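Local coordinates for endoglucanase family 5 (Clostridium acetobutylicum ATCC 824, PDB 6PZ7), which probably hydrolyses internal beta-1,4 linkages of cellulose and related plant polysaccharides, as a broad-specificity endoglucanase of glycoside hydrolase family 5, subfamily 4, at residues A[16-21]-A[297-302]; A[60-65]-A[76-81]; A[218-223]-A[263-268]. All blocks are in the same frame, centred on the assembly; numbering follows the deposited sequence. Where two conformers were deposited one is given.

Contact 1 (A[16-21]-A[297-302])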
loop_
_atom_site.group_PDB
_atom_site.type_symbol
_atom_site.label_atom_id
_atom_site.label_comp_id
_atom_site.label_asym_id
_atom_site.label_seq_id
_atom_site.Cartn_x
_atom_site.Cartn_y
_atom_site.Cartn_z
ATOM N N MET A 16 0.140 -5.256 13.158
ATOM C CA MET A 16 0.991 -4.647 12.143
ATOM C C MET A 16 1.615 -3.350 12.645
ATOM O O MET A 16 2.729 -3.015 12.230
ATOM C CB MET A 16 0.167 -4.368 10.875
ATOM C CG MET A 16 -0.215 -5.608 10.075
ATOM S SD MET A 16 -1.501 -5.344 8.861
ATOM C CE MET A 16 -0.576 -4.474 7.604
ATOM N N LYS A 17 0.880 -2.620 13.507
ATOM C CA LYS A 17 1.352 -1.460 14.283
ATOM C C LYS A 17 1.566 -0.199 13.445
ATOM O O LYS A 17 0.829 0.774 13.599
ATOM C CB LYS A 17 2.642 -1.792 15.053
ATOM C CG LYS A 17 3.126 -0.663 16.000
ATOM C CD LYS A 17 4.605 -0.798 16.411
ATOM C CE LYS A 17 5.123 0.543 16.954
ATOM N NZ LYS A 17 6.546 0.481 17.390
ATOM N N VAL A 18 2.594 -0.196 12.619
ATOM C CA VAL A 18 2.974 0.944 11.787
ATOM C C VAL A 18 3.962 0.389 10.777
ATOM O O VAL A 18 4.766 -0.504 11.079
ATOM C CB VAL A 18 3.565 2.092 12.619
ATOM C CG1 VAL A 18 4.885 1.710 13.293
ATOM C CG2 VAL A 18 3.704 3.343 11.764
ATOM N N GLY A 19 3.886 0.893 9.559
ATOM C CA GLY A 19 4.677 0.363 8.459
ATOM C C GLY A 19 5.485 1.401 7.700
ATOM O O GLY A 19 5.284 2.627 7.816
ATOM N N TRP A 20 6.385 0.873 6.875
ATOM C CA TRP A 20 7.241 1.627 5.968
ATOM C C TRP A 20 7.183 0.966 4.599
ATOM O O TRP A 20 7.293 -0.256 4.499
ATOM C CB TRP A 20 8.656 1.682 6.549
ATOM C CG TRP A 20 9.691 2.435 5.768
ATOM C CD1 TRP A 20 10.036 3.750 5.948
ATOM C CD2 TRP A 20 10.591 1.900 4.786
ATOM N NE1 TRP A 20 11.104 4.059 5.128
ATOM C CE2 TRP A 20 11.447 2.953 4.389
ATOM C CE3 TRP A 20 10.750 0.653 4.196
ATOM C CZ2 TRP A 20 12.455 2.795 3.446
ATOM C CZ3 TRP A 20 11.748 0.481 3.267
ATOM C CH2 TRP A 20 12.593 1.548 2.891
ATOM N N ASN A 21 7.006 1.767 3.552
ATOM C CA ASN A 21 7.018 1.301 2.172
ATOM C C ASN A 21 8.421 1.323 1.576
ATOM O O ASN A 21 9.098 2.376 1.593
ATOM C CB ASN A 21 6.179 2.201 1.256
ATOM C CG ASN A 21 4.688 1.931 1.276
ATOM O OD1 ASN A 21 4.225 1.057 0.556
ATOM N ND2 ASN A 21 3.962 2.706 2.061
ATOM N N ILE A 297 -6.934 1.994 13.063
ATOM C CA ILE A 297 -6.358 2.032 11.723
ATOM C C ILE A 297 -4.837 2.072 11.806
ATOM O O ILE A 297 -4.263 2.918 12.511
ATOM C CB ILE A 297 -6.869 3.260 10.953
ATOM C CG1 ILE A 297 -8.401 3.259 10.827
ATOM C CG2 ILE A 297 -6.217 3.334 9.586
ATOM C CD1 ILE A 297 -8.989 4.608 10.484
ATOM N N THR A 298 -4.174 1.160 11.103
ATOM C CA THR A 298 -2.718 1.130 10.961
ATOM C C THR A 298 -2.308 1.865 9.697
ATOM O O THR A 298 -2.983 1.741 8.659
ATOM C CB THR A 298 -2.236 -0.305 10.965
ATOM O OG1 THR A 298 -2.410 -0.779 12.304
ATOM C CG2 THR A 298 -0.806 -0.454 10.564
ATOM N N THR A 299 -1.179 2.572 9.759
ATOM C CA THR A 299 -0.678 3.415 8.680
ATOM C C THR A 299 0.690 2.934 8.231
ATOM O O THR A 299 1.434 2.313 9.004
ATOM C CB THR A 299 -0.563 4.890 9.156
ATOM O OG1 THR A 299 0.513 5.053 10.089
ATOM C CG2 THR A 299 -1.876 5.399 9.741
ATOM N N VAL A 300 1.026 3.247 6.979
ATOM C CA VAL A 300 2.279 2.809 6.348
ATOM C C VAL A 300 2.853 4.000 5.571
ATOM O O VAL A 300 2.240 4.474 4.610
ATOM C CB VAL A 300 2.053 1.617 5.420
ATOM C CG1 VAL A 300 3.390 1.077 4.905
ATOM C CG2 VAL A 300 1.254 0.504 6.096
ATOM N N TRP A 301 4.007 4.511 6.011
ATOM C CA TRP A 301 4.639 5.680 5.396
ATOM C C TRP A 301 5.171 5.369 4.010
ATOM O O TRP A 301 5.814 4.333 3.816
ATOM C CB TRP A 301 5.810 6.139 6.291
ATOM C CG TRP A 301 6.489 7.389 5.773
ATOM C CD1 TRP A 301 7.493 7.450 4.876
ATOM C CD2 TRP A 301 6.175 8.740 6.116
ATOM N NE1 TRP A 301 7.823 8.752 4.611
ATOM C CE2 TRP A 301 7.037 9.560 5.380
ATOM C CE3 TRP A 301 5.266 9.345 7.003
ATOM C CZ2 TRP A 301 7.020 10.938 5.503
ATOM C CZ3 TRP A 301 5.272 10.708 7.131
ATOM C CH2 TRP A 301 6.131 11.484 6.374
ATOM N N TRP A 302 4.919 6.243 3.045
ATOM C CA TRP A 302 5.492 6.117 1.704
ATOM C C TRP A 302 6.905 6.709 1.655
ATOM O O TRP A 302 7.088 7.908 1.794
ATOM C CB TRP A 302 4.613 6.820 0.667
ATOM C CG TRP A 302 5.164 6.680 -0.733
ATOM C CD1 TRP A 302 5.802 7.651 -1.459
ATOM C CD2 TRP A 302 5.205 5.489 -1.514
ATOM N NE1 TRP A 302 6.228 7.127 -2.652
ATOM C CE2 TRP A 302 5.879 5.804 -2.715
ATOM C CE3 TRP A 302 4.754 4.185 -1.320
ATOM C CZ2 TRP A 302 6.079 4.860 -3.734
ATOM C CZ3 TRP A 302 4.949 3.246 -2.340
ATOM C CH2 TRP A 302 5.602 3.604 -3.529
HETATM O O HOH W 1 0.112 3.106 12.247
#
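The amide of N21 lies obliquely against the six-membered ring of W302, the two planes 55° apart. N21 CG is 3.4 Å from W302 CE3. N21 ND2 gives a hydrogen bond of 3.0 Å to W301 O, and this oxygen lies close to the amide plane. Relative to the W301 carbonyl, ND2 stands well above the plane, 65° out of it. The backbone N of N21 reaches the same W301 O at 2.8 Å, nearly in line with the C=O bond. Two donors of one residue thus grip a single carbonyl. Together with the bonds of ND2 to G268 O and of OD1 to R57, this helps to fix how the amide is turned. V300 CG1 packs beside N21 ND2 at 3.3 Å. The W302 ring also meets Y314 edge-to-face.

Strands 19-22 and 298-303 are the first and last of the eight parallel strands of the TIM barrel, so this pairing closes the barrel. G19 N donates to T299 O at 2.9 Å, and W301 N returns a bond to G19 O. The CA atoms of G19 and V300 come within 4.0 Å of each other. V300 CG1, anti to its own backbone N (chi1 -173°), packs against the backbone of G19.

W20 and W301 point to the other face of the sheet. W20 NE1 bonds D303, and W301 NE1 bonds the backbone O of Y314. At the N-terminal end of the pairing, T298 CG2 packs on K17 O at 3.7 Å, while T298 OG1 bonds V13 O and R293. One water accepts from T299 N and donates to K17 O, which extends the pairing to the N-terminal side of the G19-T299 bond.

Contact 2 (A[60-65]-A[76-81])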
loop_
_atom_site.group_PDB
_atom_site.type_symbol
_atom_site.label_atom_id
_atom_site.label_comp_id
_atom_site.label_asym_id
_atom_site.label_seq_id
_atom_site.Cartn_x
_atom_site.Cartn_y
_atom_site.Cartn_z
ATOM N N VAL A 60 5.248 -3.996 -5.813
ATOM C CA VAL A 60 5.871 -4.702 -6.935
ATOM C C VAL A 60 5.088 -4.419 -8.203
ATOM O O VAL A 60 3.883 -4.696 -8.270
ATOM C CB VAL A 60 5.968 -6.225 -6.722
ATOM C CG1 VAL A 60 6.636 -6.887 -7.934
ATOM C CG2 VAL A 60 6.740 -6.534 -5.441
ATOM N N SER A 61 5.768 -3.884 -9.210
ATOM C CA SER A 61 5.172 -3.686 -10.531
ATOM C C SER A 61 5.555 -4.877 -11.397
ATOM O O SER A 61 6.743 -5.134 -11.608
ATOM C CB SER A 61 5.649 -2.374 -11.150
ATOM O OG SER A 61 5.177 -1.268 -10.373
ATOM N N TRP A 62 4.560 -5.637 -11.817
ATOM C CA TRP A 62 4.816 -6.900 -12.519
ATOM C C TRP A 62 4.906 -6.754 -14.019
ATOM O O TRP A 62 5.504 -7.628 -14.650
ATOM C CB TRP A 62 3.742 -7.907 -12.121
ATOM C CG TRP A 62 3.720 -8.195 -10.650
ATOM C CD1 TRP A 62 2.994 -7.506 -9.710
ATOM C CD2 TRP A 62 4.482 -9.172 -9.914
ATOM N NE1 TRP A 62 3.243 -8.012 -8.449
ATOM C CE2 TRP A 62 4.157 -9.027 -8.540
ATOM C CE3 TRP A 62 5.436 -10.129 -10.278
ATOM C CZ2 TRP A 62 4.703 -9.820 -7.556
ATOM C CZ3 TRP A 62 6.003 -10.931 -9.284
ATOM C CH2 TRP A 62 5.637 -10.760 -7.941
ATOM N N SER A 63 4.355 -5.672 -14.576
ATOM C CA SER A 63 4.127 -5.540 -16.016
ATOM C C SER A 63 5.338 -5.926 -16.857
ATOM O O SER A 63 5.206 -6.666 -17.842
ATOM C CB SER A 63 3.696 -4.099 -16.313
ATOM O OG SER A 63 3.247 -3.954 -17.649
ATOM N N SER A 64 6.509 -5.395 -16.538
ATOM C CA SER A 64 7.739 -5.592 -17.301
ATOM C C SER A 64 8.281 -7.007 -17.200
ATOM O O SER A 64 9.286 -7.307 -17.859
ATOM C CB SER A 64 8.852 -4.639 -16.818
ATOM O OG SER A 64 8.465 -3.285 -16.910
ATOM N N HIS A 65 7.692 -7.838 -16.364
ATOM C CA HIS A 65 8.180 -9.173 -16.048
ATOM C C HIS A 65 7.191 -10.260 -16.421
ATOM O O HIS A 65 7.405 -11.414 -16.037
ATOM C CB HIS A 65 8.501 -9.225 -14.549
ATOM C CG HIS A 65 9.310 -8.068 -14.091
ATOM N ND1 HIS A 65 10.646 -7.919 -14.396
ATOM C CD2 HIS A 65 8.949 -6.948 -13.427
ATOM C CE1 HIS A 65 11.081 -6.773 -13.896
ATOM N NE2 HIS A 65 10.071 -6.160 -13.312
ATOM N N GLN A 76 11.018 -16.003 -13.869
ATOM C CA GLN A 76 11.440 -16.663 -12.642
ATOM C C GLN A 76 12.480 -15.856 -11.880
ATOM O O GLN A 76 12.472 -15.847 -10.644
ATOM C CB GLN A 76 11.999 -18.048 -12.984
ATOM C CG GLN A 76 12.470 -18.853 -11.816
ATOM C CD GLN A 76 12.925 -20.248 -12.226
ATOM O OE1 GLN A 76 12.106 -21.163 -12.375
ATOM N NE2 GLN A 76 14.232 -20.407 -12.437
ATOM N N ALA A 77 13.417 -15.228 -12.577
ATOM C CA ALA A 77 14.423 -14.459 -11.861
ATOM C C ALA A 77 13.800 -13.285 -11.126
ATOM O O ALA A 77 14.297 -12.875 -10.074
ATOM C CB ALA A 77 15.478 -13.948 -12.837
ATOM N N TRP A 78 12.757 -12.683 -11.672
ATOM C CA TRP A 78 12.069 -11.607 -10.973
ATOM C C TRP A 78 11.383 -12.137 -9.732
ATOM O O TRP A 78 11.493 -11.532 -8.654
ATOM C CB TRP A 78 11.078 -10.930 -11.911
ATOM C CG TRP A 78 10.318 -9.776 -11.297
ATOM C CD1 TRP A 78 9.000 -9.749 -10.991
ATOM C CD2 TRP A 78 10.833 -8.497 -10.916
ATOM N NE1 TRP A 78 8.645 -8.541 -10.462
ATOM C CE2 TRP A 78 9.755 -7.738 -10.410
ATOM C CE3 TRP A 78 12.101 -7.914 -10.982
ATOM C CZ2 TRP A 78 9.914 -6.423 -9.982
ATOM C CZ3 TRP A 78 12.252 -6.600 -10.545
ATOM C CH2 TRP A 78 11.161 -5.874 -10.052
ATOM N N LEU A 79 10.640 -13.240 -9.851
ATOM C CA LEU A 79 10.022 -13.825 -8.670
ATOM C C LEU A 79 11.063 -14.157 -7.617
ATOM O O LEU A 79 10.825 -13.980 -6.415
ATOM C CB LEU A 79 9.229 -15.074 -9.032
ATOM C CG LEU A 79 7.799 -14.879 -9.496
ATOM C CD1 LEU A 79 7.293 -16.169 -10.125
ATOM C CD2 LEU A 79 6.884 -14.422 -8.377
ATOM N N ASN A 80 12.210 -14.674 -8.033
ATOM C CA ASN A 80 13.254 -15.021 -7.083
ATOM C C ASN A 80 13.732 -13.780 -6.326
ATOM O O ASN A 80 13.929 -13.818 -5.097
ATOM C CB ASN A 80 14.456 -15.669 -7.789
ATOM C CG ASN A 80 14.178 -17.074 -8.278
ATOM O OD1 ASN A 80 13.211 -17.722 -7.887
ATOM N ND2 ASN A 80 15.054 -17.556 -9.133
ATOM N N ARG A 81 13.895 -12.653 -7.041
ATOM C CA ARG A 81 14.307 -11.403 -6.388
ATOM C C ARG A 81 13.239 -10.875 -5.453
ATOM O O ARG A 81 13.542 -10.463 -4.318
ATOM C CB ARG A 81 14.696 -10.350 -7.424
ATOM C CG ARG A 81 15.118 -9.028 -6.797
ATOM C CD ARG A 81 16.264 -9.190 -5.793
ATOM N NE ARG A 81 16.518 -7.885 -5.166
ATOM C CZ ARG A 81 17.133 -7.726 -3.997
ATOM N NH1 ARG A 81 17.618 -8.744 -3.310
ATOM N NH2 ARG A 81 17.220 -6.501 -3.488
#
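H65 lies almost flat on W78 in a face-to-face stack, at the heart of this contact. The imidazole and the five-membered ring of the indole have centroids 3.5 Å apart and planes only 7° from parallel. H65 NE2 sits over the middle of the indole. The closest atoms are H65 CD2 and W78 CE2, at 3.2 Å. H65 CB also lies over the five-membered ring and adds a CH-pi contact. The opposite face of the imidazole is covered by S64 CB, and S61 O lies at its edge, in plane.

W78 meets W62 quite differently. Here the indole turns its edge to the face of the W62 six-membered ring in an offset edge-to-face pair, with planes at 89°. W62 CE3 is 3.6 Å from W78 NE1. V60 CG1 comes to the same edge of W78, also at 3.6 Å from NE1, and at the same time packs on a face of the W62 ring. The side chain of W78 leaves the helix with CG anti to the backbone N (chi1 -179°), which carries the indole out to where H65 covers a face and W62 meets its edge. The backbone bond from H65 N to W62 O, 2.8 Å, closes the turn from which both partner rings project. L79 adds CD2, which touches W62 CZ3 at 3.7 Å.

Outside the two segments, W62 NE1 bonds N99 O, and the backbone N of W62 bonds D103. The W62 side chain also touches I128 of helix 111-132. D31 touches W78.

W62, H65 and W78 form an aromatic cluster. It sits in the beta-alpha connection of a TIM barrel, where the loop after strand 55-58 folds back on the first turn of helix 76-91.

Contact 3 (A[218-223]-A[263-268])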
loop_
_atom_site.group_PDB
_atom_site.type_symbol
_atom_site.label_atom_id
_atom_site.label_comp_id
_atom_site.label_asym_id
_atom_site.label_seq_id
_atom_site.Cartn_x
_atom_site.Cartn_y
_atom_site.Cartn_z
ATOM N N VAL A 218 -9.513 -3.601 4.166
ATOM C CA VAL A 218 -9.597 -2.532 3.164
ATOM C C VAL A 218 -8.284 -1.770 3.111
ATOM O O VAL A 218 -7.744 -1.383 4.165
ATOM C CB VAL A 218 -10.783 -1.602 3.479
ATOM C CG1 VAL A 218 -10.810 -0.406 2.539
ATOM C CG2 VAL A 218 -12.085 -2.370 3.388
ATOM N N SER A 219 -7.811 -1.489 1.899
ATOM C CA SER A 219 -6.654 -0.644 1.656
ATOM C C SER A 219 -7.058 0.732 1.147
ATOM O O SER A 219 -7.744 0.844 0.119
ATOM C CB SER A 219 -5.790 -1.314 0.585
ATOM O OG SER A 219 -4.718 -0.445 0.232
ATOM N N LEU A 220 -6.606 1.773 1.845
ATOM C CA LEU A 220 -6.831 3.164 1.457
ATOM C C LEU A 220 -5.508 3.903 1.478
ATOM O O LEU A 220 -4.615 3.572 2.271
ATOM C CB LEU A 220 -7.829 3.863 2.404
ATOM C CG LEU A 220 -9.188 3.194 2.541
ATOM C CD1 LEU A 220 -9.969 3.865 3.669
ATOM C CD2 LEU A 220 -9.965 3.235 1.245
ATOM N N HIS A 221 -5.347 4.895 0.606
ATOM C CA HIS A 221 -4.161 5.749 0.578
ATOM C C HIS A 221 -4.635 7.170 0.831
ATOM O O HIS A 221 -5.653 7.598 0.264
ATOM C CB HIS A 221 -3.423 5.673 -0.743
ATOM C CG HIS A 221 -2.889 4.305 -1.026
ATOM N ND1 HIS A 221 -2.343 3.975 -2.246
ATOM C CD2 HIS A 221 -2.823 3.179 -0.268
ATOM C CE1 HIS A 221 -1.956 2.706 -2.218
ATOM N NE2 HIS A 221 -2.253 2.193 -1.040
ATOM N N MET A 222 -3.962 7.912 1.721
ATOM C CA MET A 222 -4.452 9.235 2.102
ATOM C C MET A 222 -3.295 10.132 2.551
ATOM O O MET A 222 -2.887 10.142 3.726
ATOM C CB MET A 222 -5.506 9.094 3.196
ATOM C CG MET A 222 -6.245 10.407 3.487
ATOM S SD MET A 222 -7.618 10.361 4.629
ATOM C CE MET A 222 -6.728 10.421 6.161
ATOM N N TYR A 223 -2.811 10.928 1.616
ATOM C CA TYR A 223 -1.719 11.859 1.853
ATOM C C TYR A 223 -2.316 13.198 2.268
ATOM O O TYR A 223 -2.287 14.188 1.538
ATOM C CB TYR A 223 -0.846 12.010 0.625
ATOM C CG TYR A 223 -0.056 10.799 0.195
ATOM C CD1 TYR A 223 1.308 10.740 0.393
ATOM C CD2 TYR A 223 -0.662 9.719 -0.475
ATOM C CE1 TYR A 223 2.054 9.675 -0.065
ATOM C CE2 TYR A 223 0.087 8.638 -0.928
ATOM C CZ TYR A 223 1.444 8.628 -0.726
ATOM O OH TYR A 223 2.221 7.602 -1.190
ATOM N N GLN A 263 -15.137 -3.924 9.813
ATOM C CA GLN A 263 -14.324 -4.065 8.607
ATOM C C GLN A 263 -13.007 -3.314 8.810
ATOM O O GLN A 263 -12.982 -2.077 8.766
ATOM C CB GLN A 263 -15.059 -3.533 7.377
ATOM C CG GLN A 263 -14.226 -3.609 6.118
ATOM C CD GLN A 263 -13.689 -5.009 5.890
ATOM O OE1 GLN A 263 -14.459 -5.935 5.673
ATOM N NE2 GLN A 263 -12.367 -5.172 5.958
ATOM N N PRO A 264 -11.899 -4.012 9.066
ATOM C CA PRO A 264 -10.632 -3.326 9.304
ATOM C C PRO A 264 -10.076 -2.641 8.070
ATOM O O PRO A 264 -10.388 -3.014 6.922
ATOM C CB PRO A 264 -9.707 -4.454 9.785
ATOM C CG PRO A 264 -10.636 -5.483 10.395
ATOM C CD PRO A 264 -11.801 -5.449 9.410
ATOM N N VAL A 265 -9.206 -1.670 8.333
ATOM C CA VAL A 265 -8.606 -0.796 7.337
ATOM C C VAL A 265 -7.128 -0.610 7.640
ATOM O O VAL A 265 -6.749 -0.355 8.792
ATOM C CB VAL A 265 -9.284 0.602 7.351
ATOM C CG1 VAL A 265 -8.580 1.571 6.390
ATOM C CG2 VAL A 265 -10.758 0.491 7.020
ATOM N N VAL A 266 -6.303 -0.679 6.598
ATOM C CA VAL A 266 -4.921 -0.215 6.622
ATOM C C VAL A 266 -4.797 0.942 5.640
ATOM O O VAL A 266 -5.157 0.811 4.460
ATOM C CB VAL A 266 -3.946 -1.361 6.252
ATOM C CG1 VAL A 266 -2.542 -0.849 6.000
ATOM C CG2 VAL A 266 -3.962 -2.428 7.348
ATOM N N ILE A 267 -4.245 2.053 6.114
ATOM C CA ILE A 267 -3.840 3.163 5.247
ATOM C C ILE A 267 -2.439 2.803 4.763
ATOM O O ILE A 267 -1.427 3.033 5.444
ATOM C CB ILE A 267 -3.934 4.507 5.950
ATOM C CG1 ILE A 267 -5.410 4.825 6.246
ATOM C CG2 ILE A 267 -3.293 5.584 5.088
ATOM C CD1 ILE A 267 -5.636 6.076 7.096
ATOM N N GLY A 268 -2.360 2.189 3.575
ATOM C CA GLY A 268 -1.126 1.621 3.095
ATOM C C GLY A 268 -0.152 2.598 2.511
ATOM O O GLY A 268 1.006 2.218 2.260
#
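Strands 218-221 and 265-268 run parallel, their axes 4.6 Å apart at closest and turned by 34°, and are joined by four backbone hydrogen bonds, V218 N to P264 O, V266 N to V218 O, L220 N to V266 O and G268 N to L220 O.

V218, L220, V265 and I267 share one face of the sheet. L220 CD1 meets V265 CG1 at 3.8 Å, the two chains crossing at a slant. V218 CB lies 4.1 Å from V265 CG2. Helix 241-259 packs on this layer, with I254 on L220 and F258 on V265.

Q263 runs across V218 at about a right angle, its CG 3.7 Å from V218 CG2. The bend at chi2 (53°) brings its amide back to the chain. Q263 NE2 then donates 3.1 Å to P264 O, on a lone pair in the carbonyl plane. It also bonds V216 O. P264 O therefore takes two donors, V218 N and Q263 NE2.

S219 and V266 point to the other face, toward the barrel interior, where V266 packs on V13 and V300. At the C-terminal end, H221 CD2 lies 3.9 Å from G268 C. The G268 N to L220 O bond here, 2.9 Å long, is the most bent of the four, with 134° at the hydrogen. A bound 1,2-ethanediol, probably from the crystallisation liquor, lies about 4 Å from the H221 side chain.

The chemistry is thus apolar on the helix side and backbone-bonded between the strands. At the C-terminal end H221 ND1 is hydrogen-bonded to E146. In TIM-barrel enzymes this end carries the active site, so H221 probably lies at or near the substrate cleft.

From the N terminus, 16-21 leads from the end of helix 9-16 into the first barrel strand. Its partner, 297-302, comes only in the last barrel strand, so contact 1 closes a very long loop. The other two contacts lie within that loop, one after the other. Contact 2 closes first, over ten residues, and ties the loop after the second strand to the helix that follows. Contact 3 then joins the sixth and seventh strands across the two intervening helices, 226-229 and 241-259. Contacts 1 and 3 touch, because strands 265-270 and 298-303 are neighbours: T298 O meets I267 N at 2.9 Å, probably as a hydrogen bond. Contact 2 stands apart, its centre about 24 Å from that of contact 1.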